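Local coordinates for protein AMP-dependent synthetase and ligase (Xenorhabdus doucetiae, PDB 6QSR) that probably acts as a hotdog-fold dehydratase subunit that, in a heterocomplex with its partner, serves the type II polyketide synthase making aryl polyene pigments, at residues Trp86-Tyr97 with Gln108-Leu117. Residues are numbered along the deposited sequence; the frame is centred on the assembly and turned at random.
Sequences WDEKKHLLTFRY and QTASQGKIKL
With CG of Phe95 set between its backbone N and carbonyl carbon (chi1 71°), the ring leans across the neighbouring strand and lies flat on Gly113, whose CA sits 4.0 Å from the ring centroid in a CH-pi contact. Gly113 has no side chain to obstruct the ring, and Phe95 CE1 also makes an apolar contact with Ile115 CD1 at 3.7 Å. Lys116 bends at chi2, chi3 and chi4, and NZ donates to Lys90 O (3.0 Å) nearly in line with the carbonyl bond. Nearby, Leu117 CD1 rests over a face of the Trp86 six-membered ring, 3.6 Å from Trp86 CZ3. At the other end, the extended Arg96 brings NH2 to Thr109 OG1 (2.9 Å), which lies in the guanidinium plane; Asp98 OD1 forms a salt bridge with Arg96 NE and a hydrogen bond with Thr109 OG1. Paired backbone bonds join Leu93 to Ile115 and Phe95 to Gly113, whereas Tyr97 O receives Ala110 N at 2.8 Å and Ser111 N more weakly, a classic beta bulge. Phe95 and Leu93 also pack on helix 41-56, while Tyr97 OH hydrogen-bonds Gln44 O and Ser111 OG Gln44 OE1. This antiparallel hairpin, its apolar face laid against the central helix, is characteristic of the hotdog fold.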
ATOM      1  N   TRP A  86       8.335  -3.561  19.071  1.00 21.35           N
ATOM      2  CA  TRP A  86       7.426  -4.696  19.216  1.00 22.07           C
ATOM      3  C   TRP A  86       7.035  -4.832  20.684  1.00 23.57           C
ATOM      4  O   TRP A  86       7.905  -4.996  21.546  1.00 24.13           O
ATOM      5  CB  TRP A  86       8.108  -5.965  18.695  1.00 22.26           C
ATOM      6  CG  TRP A  86       7.421  -7.256  19.018  1.00 22.68           C
ATOM      7  CD1 TRP A  86       7.976  -8.343  19.628  1.00 23.10           C
ATOM      8  CD2 TRP A  86       6.066  -7.606  18.723  1.00 21.27           C
ATOM      9  NE1 TRP A  86       7.047  -9.353  19.733  1.00 22.21           N
ATOM     10  CE2 TRP A  86       5.865  -8.922  19.192  1.00 21.56           C
ATOM     11  CE3 TRP A  86       4.994  -6.928  18.120  1.00 21.00           C
ATOM     12  CZ2 TRP A  86       4.642  -9.584  19.062  1.00 20.39           C
ATOM     13  CZ3 TRP A  86       3.776  -7.582  17.995  1.00 21.22           C
ATOM     14  CH2 TRP A  86       3.610  -8.898  18.474  1.00 22.25           C
ATOM     15  N   ASP A  87       5.733  -4.738  20.959  1.00 23.81           N
ATOM     16  CA  ASP A  87       5.187  -4.916  22.303  1.00 23.51           C
ATOM     17  C   ASP A  87       4.407  -6.232  22.289  1.00 21.59           C
ATOM     18  O   ASP A  87       3.260  -6.290  21.846  1.00 18.96           O
ATOM     19  CB  ASP A  87       4.303  -3.728  22.694  1.00 24.44           C
ATOM     20  CG  ASP A  87       3.963  -3.706  24.176  1.00 28.33           C
ATOM     21  OD1 ASP A  87       3.833  -4.786  24.779  1.00 28.57           O
ATOM     22  OD2 ASP A  87       3.821  -2.599  24.743  1.00 32.15           O
ATOM     23  N   GLU A  88       5.056  -7.291  22.759  1.00 21.66           N
ATOM     24  CA  GLU A  88       4.517  -8.642  22.655  1.00 23.78           C
ATOM     25  C   GLU A  88       3.222  -8.817  23.440  1.00 23.59           C
ATOM     26  O   GLU A  88       2.281  -9.449  22.955  1.00 25.08           O
ATOM     27  CB  GLU A  88       5.562  -9.666  23.118  1.00 25.27           C
ATOM     28  CG  GLU A  88       5.156 -11.114  22.870  1.00 28.93           C
ATOM     29  CD  GLU A  88       6.153 -12.123  23.422  1.00 33.43           C
ATOM     30  OE1 GLU A  88       7.004 -11.753  24.256  1.00 33.96           O
ATOM     31  OE2 GLU A  88       6.068 -13.299  23.030  1.00 35.16           O
ATOM     32  N   LYS A  89       3.177  -8.249  24.642  1.00 24.09           N
ATOM     33  CA  LYS A  89       1.994  -8.320  25.492  1.00 24.27           C
ATOM     34  C   LYS A  89       0.775  -7.610  24.878  1.00 26.19           C
ATOM     35  O   LYS A  89      -0.356  -8.064  25.063  1.00 26.15           O
ATOM     36  CB  LYS A  89       2.308  -7.794  26.901  1.00 26.18           C
ATOM     37  CG  LYS A  89       3.341  -8.657  27.633  1.00 32.05           C
ATOM     38  CD  LYS A  89       3.770  -8.098  28.990  1.00 37.86           C
ATOM     39  CE  LYS A  89       3.174  -8.865  30.164  1.00 44.36           C
ATOM     40  NZ  LYS A  89       3.552 -10.312  30.201  1.00 40.86           N
ATOM     41  N   LYS A  90       1.016  -6.540  24.115  1.00 24.99           N
ATOM     42  CA  LYS A  90      -0.050  -5.803  23.410  1.00 23.98           C
ATOM     43  C   LYS A  90      -0.353  -6.348  21.995  1.00 21.87           C
ATOM     44  O   LYS A  90      -1.293  -5.877  21.344  1.00 23.01           O
ATOM     45  CB  LYS A  90       0.321  -4.318  23.298  1.00 25.80           C
ATOM     46  CG  LYS A  90       0.195  -3.506  24.575  1.00 31.17           C
ATOM     47  CD  LYS A  90       0.509  -2.041  24.285  1.00 38.11           C
ATOM     48  CE  LYS A  90       0.056  -1.110  25.397  1.00 42.82           C
ATOM     49  NZ  LYS A  90       0.753  -1.379  26.683  1.00 46.19           N
ATOM     50  N   HIS A  91       0.435  -7.319  21.529  1.00 20.99           N
ATOM     51  CA  HIS A  91       0.401  -7.820  20.139  1.00 19.86           C
ATOM     52  C   HIS A  91       0.699  -6.701  19.125  1.00 19.63           C
ATOM     53  O   HIS A  91       0.282  -6.788  17.967  1.00 18.53           O
ATOM     54  CB  HIS A  91      -0.953  -8.474  19.798  1.00 19.35           C
ATOM     55  CG  HIS A  91      -1.374  -9.559  20.740  1.00 21.89           C
ATOM     56  ND1 HIS A  91      -0.737  -9.807  21.938  1.00 24.13           N
ATOM     57  CD2 HIS A  91      -2.393 -10.447  20.671  1.00 23.91           C
ATOM     58  CE1 HIS A  91      -1.336 -10.808  22.557  1.00 24.90           C
ATOM     59  NE2 HIS A  91      -2.344 -11.216  21.810  1.00 26.71           N
ATOM     60  N   LEU A  92       1.460  -5.683  19.546  1.00 21.86           N
ATOM     61  CA  LEU A  92       1.487  -4.392  18.852  1.00 20.92           C
ATOM     62  C   LEU A  92       2.876  -4.013  18.363  1.00 19.40           C
ATOM     63  O   LEU A  92       3.827  -3.917  19.143  1.00 19.20           O
ATOM     64  CB  LEU A  92       0.955  -3.299  19.780  1.00 23.88           C
ATOM     65  CG  LEU A  92       0.736  -1.896  19.212  1.00 29.45           C
ATOM     66  CD1 LEU A  92      -0.411  -1.893  18.217  1.00 28.65           C
ATOM     67  CD2 LEU A  92       0.479  -0.904  20.339  1.00 33.75           C
ATOM     68  N   LEU A  93       2.958  -3.799  17.053  1.00 19.02           N
ATOM     69  CA  LEU A  93       4.152  -3.366  16.367  1.00 20.07           C
ATOM     70  C   LEU A  93       3.920  -1.913  15.960  1.00 21.39           C
ATOM     71  O   LEU A  93       2.930  -1.603  15.280  1.00 21.22           O
ATOM     72  CB  LEU A  93       4.355  -4.243  15.131  1.00 23.14           C
ATOM     73  CG  LEU A  93       5.623  -4.146  14.300  1.00 27.29           C
ATOM     74  CD1 LEU A  93       6.831  -4.640  15.093  1.00 31.94           C
ATOM     75  CD2 LEU A  93       5.449  -4.957  13.016  1.00 25.48           C
ATOM     76  N   THR A  94       4.826  -1.034  16.378  1.00 22.30           N
ATOM     77  CA  THR A  94       4.753   0.384  16.062  1.00 22.11           C
ATOM     78  C   THR A  94       5.982   0.755  15.271  1.00 20.76           C
ATOM     79  O   THR A  94       7.061   0.205  15.509  1.00 19.01           O
ATOM     80  CB  THR A  94       4.654   1.234  17.338  1.00 24.27           C
ATOM     81  OG1 THR A  94       5.680   0.841  18.244  1.00 29.18           O
ATOM     82  CG2 THR A  94       3.326   0.998  18.016  1.00 25.23           C
ATOM     83  N   PHE A  95       5.815   1.669  14.319  1.00 20.13           N
ATOM     84  CA  PHE A  95       6.919   2.080  13.441  1.00 18.79           C
ATOM     85  C   PHE A  95       6.851   3.544  13.051  1.00 18.94           C
ATOM     86  O   PHE A  95       5.794   4.171  13.077  1.00 19.23           O
ATOM     87  CB  PHE A  95       7.000   1.222  12.164  1.00 19.17           C
ATOM     88  CG  PHE A  95       5.892   1.474  11.179  1.00 19.71           C
ATOM     89  CD1 PHE A  95       4.689   0.781  11.273  1.00 19.97           C
ATOM     90  CD2 PHE A  95       6.042   2.400  10.153  1.00 20.75           C
ATOM     91  CE1 PHE A  95       3.660   1.007  10.368  1.00 20.17           C
ATOM     92  CE2 PHE A  95       5.008   2.631   9.244  1.00 20.06           C
ATOM     93  CZ  PHE A  95       3.819   1.934   9.354  1.00 20.10           C
ATOM     94  N   ARG A  96       8.002   4.056  12.639  1.00 20.43           N
ATOM     95  CA  ARG A  96       8.110   5.421  12.188  1.00 21.34           C
ATOM     96  C   ARG A  96       9.251   5.445  11.179  1.00 19.10           C
ATOM     97  O   ARG A  96      10.289   4.826  11.415  1.00 18.61           O
ATOM     98  CB  ARG A  96       8.367   6.330  13.396  1.00 26.48           C
ATOM     99  CG  ARG A  96       8.626   7.793  13.090  1.00 33.53           C
ATOM    100  CD  ARG A  96       8.935   8.564  14.368  1.00 41.00           C
ATOM    101  NE  ARG A  96       9.238   9.970  14.085  1.00 52.50           N
ATOM    102  CZ  ARG A  96       9.819  10.828  14.931  1.00 62.22           C
ATOM    103  NH1 ARG A  96      10.188  10.455  16.159  1.00 68.27           N
ATOM    104  NH2 ARG A  96      10.035  12.083  14.540  1.00 62.40           N
ATOM    105  N   TYR A  97       9.020   6.073  10.031  1.00 19.81           N
ATOM    106  CA  TYR A  97      10.076   6.341   9.057  1.00 20.26           C
ATOM    107  C   TYR A  97      10.389   7.821   9.128  1.00 20.83           C
ATOM    108  O   TYR A  97       9.491   8.644   8.967  1.00 19.02           O
ATOM    109  CB  TYR A  97       9.617   6.014   7.636  1.00 21.57           C
ATOM    110  CG  TYR A  97       9.622   4.552   7.242  1.00 21.73           C
ATOM    111  CD1 TYR A  97       8.495   3.738   7.446  1.00 21.05           C
ATOM    112  CD2 TYR A  97      10.732   3.991   6.608  1.00 22.62           C
ATOM    113  CE1 TYR A  97       8.491   2.407   7.048  1.00 20.53           C
ATOM    114  CE2 TYR A  97      10.739   2.660   6.210  1.00 21.68           C
ATOM    115  CZ  TYR A  97       9.621   1.873   6.425  1.00 21.39           C
ATOM    116  OH  TYR A  97       9.657   0.560   6.020  1.00 20.62           O
ATOM    117  N   GLN A 108      10.588  15.734   7.937  1.00 48.29           N
ATOM    118  CA  GLN A 108      11.250  14.904   8.937  1.00 49.12           C
ATOM    119  C   GLN A 108      10.581  13.521   9.014  1.00 42.21           C
ATOM    120  O   GLN A 108      11.103  12.581   8.423  1.00 40.66           O
ATOM    121  CB  GLN A 108      11.303  15.631  10.293  1.00 57.84           C
ATOM    122  CG  GLN A 108      11.808  14.821  11.488  1.00 63.66           C
ATOM    123  CD  GLN A 108      13.191  14.206  11.300  1.00 69.36           C
ATOM    124  OE1 GLN A 108      13.501  13.180  11.908  1.00 79.40           O
ATOM    125  NE2 GLN A 108      14.027  14.829  10.472  1.00 68.06           N
ATOM    126  N   THR A 109       9.445  13.387   9.709  1.00 37.62           N
ATOM    127  CA  THR A 109       8.718  12.104   9.748  1.00 33.91           C
ATOM    128  C   THR A 109       7.975  11.909   8.431  1.00 27.98           C
ATOM    129  O   THR A 109       7.209  12.774   8.013  1.00 27.69           O
ATOM    130  CB  THR A 109       7.719  12.006  10.918  1.00 34.69           C
ATOM    131  OG1 THR A 109       8.408  12.184  12.155  1.00 40.29           O
ATOM    132  CG2 THR A 109       7.029  10.629  10.941  1.00 31.03           C
ATOM    133  N   ALA A 110       8.237  10.784   7.775  1.00 23.88           N
ATOM    134  CA  ALA A 110       7.626  10.460   6.502  1.00 24.25           C
ATOM    135  C   ALA A 110       6.367   9.645   6.742  1.00 23.64           C
ATOM    136  O   ALA A 110       5.330   9.902   6.135  1.00 24.23           O
ATOM    137  CB  ALA A 110       8.602   9.697   5.623  1.00 23.96           C
ATOM    138  N   SER A 111       6.456   8.655   7.622  1.00 21.76           N
ATOM    139  CA  SER A 111       5.285   7.840   7.938  1.00 21.34           C
ATOM    140  C   SER A 111       5.360   7.238   9.331  1.00 20.86           C
ATOM    141  O   SER A 111       6.420   7.162   9.939  1.00 21.24           O
ATOM    142  CB  SER A 111       5.111   6.742   6.887  1.00 23.31           C
ATOM    143  OG  SER A 111       6.167   5.808   6.950  1.00 25.90           O
ATOM    144  N   GLN A 112       4.213   6.807   9.833  1.00 22.38           N
ATOM    145  CA  GLN A 112       4.148   6.202  11.152  1.00 22.68           C
ATOM    146  C   GLN A 112       2.914   5.332  11.235  1.00 20.94           C
ATOM    147  O   GLN A 112       1.898   5.629  10.601  1.00 21.26           O
ATOM    148  CB  GLN A 112       4.130   7.281  12.241  1.00 26.74           C
ATOM    149  CG  GLN A 112       3.005   8.296  12.096  1.00 34.81           C
ATOM    150  CD  GLN A 112       3.200   9.563  12.919  1.00 41.45           C
ATOM    151  OE1 GLN A 112       4.293   9.854  13.407  1.00 44.46           O
ATOM    152  NE2 GLN A 112       2.131  10.330  13.062  1.00 45.06           N
ATOM    153  N   GLY A 113       2.999   4.241  11.982  1.00 20.36           N
ATOM    154  CA  GLY A 113       1.819   3.399  12.139  1.00 19.80           C
ATOM    155  C   GLY A 113       1.855   2.363  13.227  1.00 19.66           C
ATOM    156  O   GLY A 113       2.867   2.201  13.915  1.00 18.32           O
ATOM    157  N   LYS A 114       0.716   1.678  13.363  1.00 20.45           N
ATOM    158  CA  LYS A 114       0.484   0.647  14.376  1.00 21.15           C
ATOM    159  C   LYS A 114      -0.111  -0.588  13.707  1.00 19.87           C
ATOM    160  O   LYS A 114      -1.192  -0.509  13.102  1.00 17.66           O
ATOM    161  CB  LYS A 114      -0.500   1.152  15.432  1.00 25.02           C
ATOM    162  CG  LYS A 114      -0.015   2.351  16.231  1.00 29.90           C
ATOM    163  CD  LYS A 114      -1.151   3.040  16.969  1.00 36.74           C
ATOM    164  CE  LYS A 114      -1.708   2.183  18.091  1.00 43.51           C
ATOM    165  NZ  LYS A 114      -2.745   2.932  18.858  1.00 51.64           N
ATOM    166  N   ILE A 115       0.596  -1.714  13.824  1.00 19.22           N
ATOM    167  CA  ILE A 115       0.214  -2.988  13.206  1.00 18.35           C
ATOM    168  C   ILE A 115      -0.052  -4.004  14.320  1.00 19.03           C
ATOM    169  O   ILE A 115       0.694  -4.052  15.288  1.00 19.88           O
ATOM    170  CB  ILE A 115       1.347  -3.471  12.267  1.00 18.16           C
ATOM    171  CG1 ILE A 115       1.423  -2.562  11.032  1.00 19.14           C
ATOM    172  CG2 ILE A 115       1.167  -4.934  11.834  1.00 17.49           C
ATOM    173  CD1 ILE A 115       2.738  -2.622  10.266  1.00 19.41           C
ATOM    174  N   LYS A 116      -1.115  -4.795  14.205  1.00 20.12           N
ATOM    175  CA  LYS A 116      -1.308  -5.924  15.115  1.00 20.40           C
ATOM    176  C   LYS A 116      -0.818  -7.212  14.465  1.00 17.78           C
ATOM    177  O   LYS A 116      -1.042  -7.450  13.266  1.00 16.76           O
ATOM    178  CB  LYS A 116      -2.762  -6.055  15.569  1.00 23.74           C
ATOM    179  CG  LYS A 116      -3.259  -4.852  16.350  1.00 28.10           C
ATOM    180  CD  LYS A 116      -2.772  -4.830  17.792  1.00 33.82           C
ATOM    181  CE  LYS A 116      -3.719  -5.526  18.758  1.00 40.77           C
ATOM    182  NZ  LYS A 116      -3.770  -4.793  20.053  1.00 43.99           N
ATOM    183  N   LEU A 117      -0.115  -8.021  15.249  1.00 17.40           N
ATOM    184  CA  LEU A 117       0.312  -9.353  14.812  1.00 17.95           C
ATOM    185  C   LEU A 117      -0.463 -10.402  15.598  1.00 19.92           C
ATOM    186  O   LEU A 117      -1.022 -10.096  16.650  1.00 20.14           O
ATOM    187  CB  LEU A 117       1.810  -9.545  15.012  1.00 18.05           C
ATOM    188  CG  LEU A 117       2.721  -8.501  14.360  1.00 16.90           C
ATOM    189  CD1 LEU A 117       4.181  -8.802  14.648  1.00 17.94           C
ATOM    190  CD2 LEU A 117       2.471  -8.448  12.863  1.00 15.81           C
TER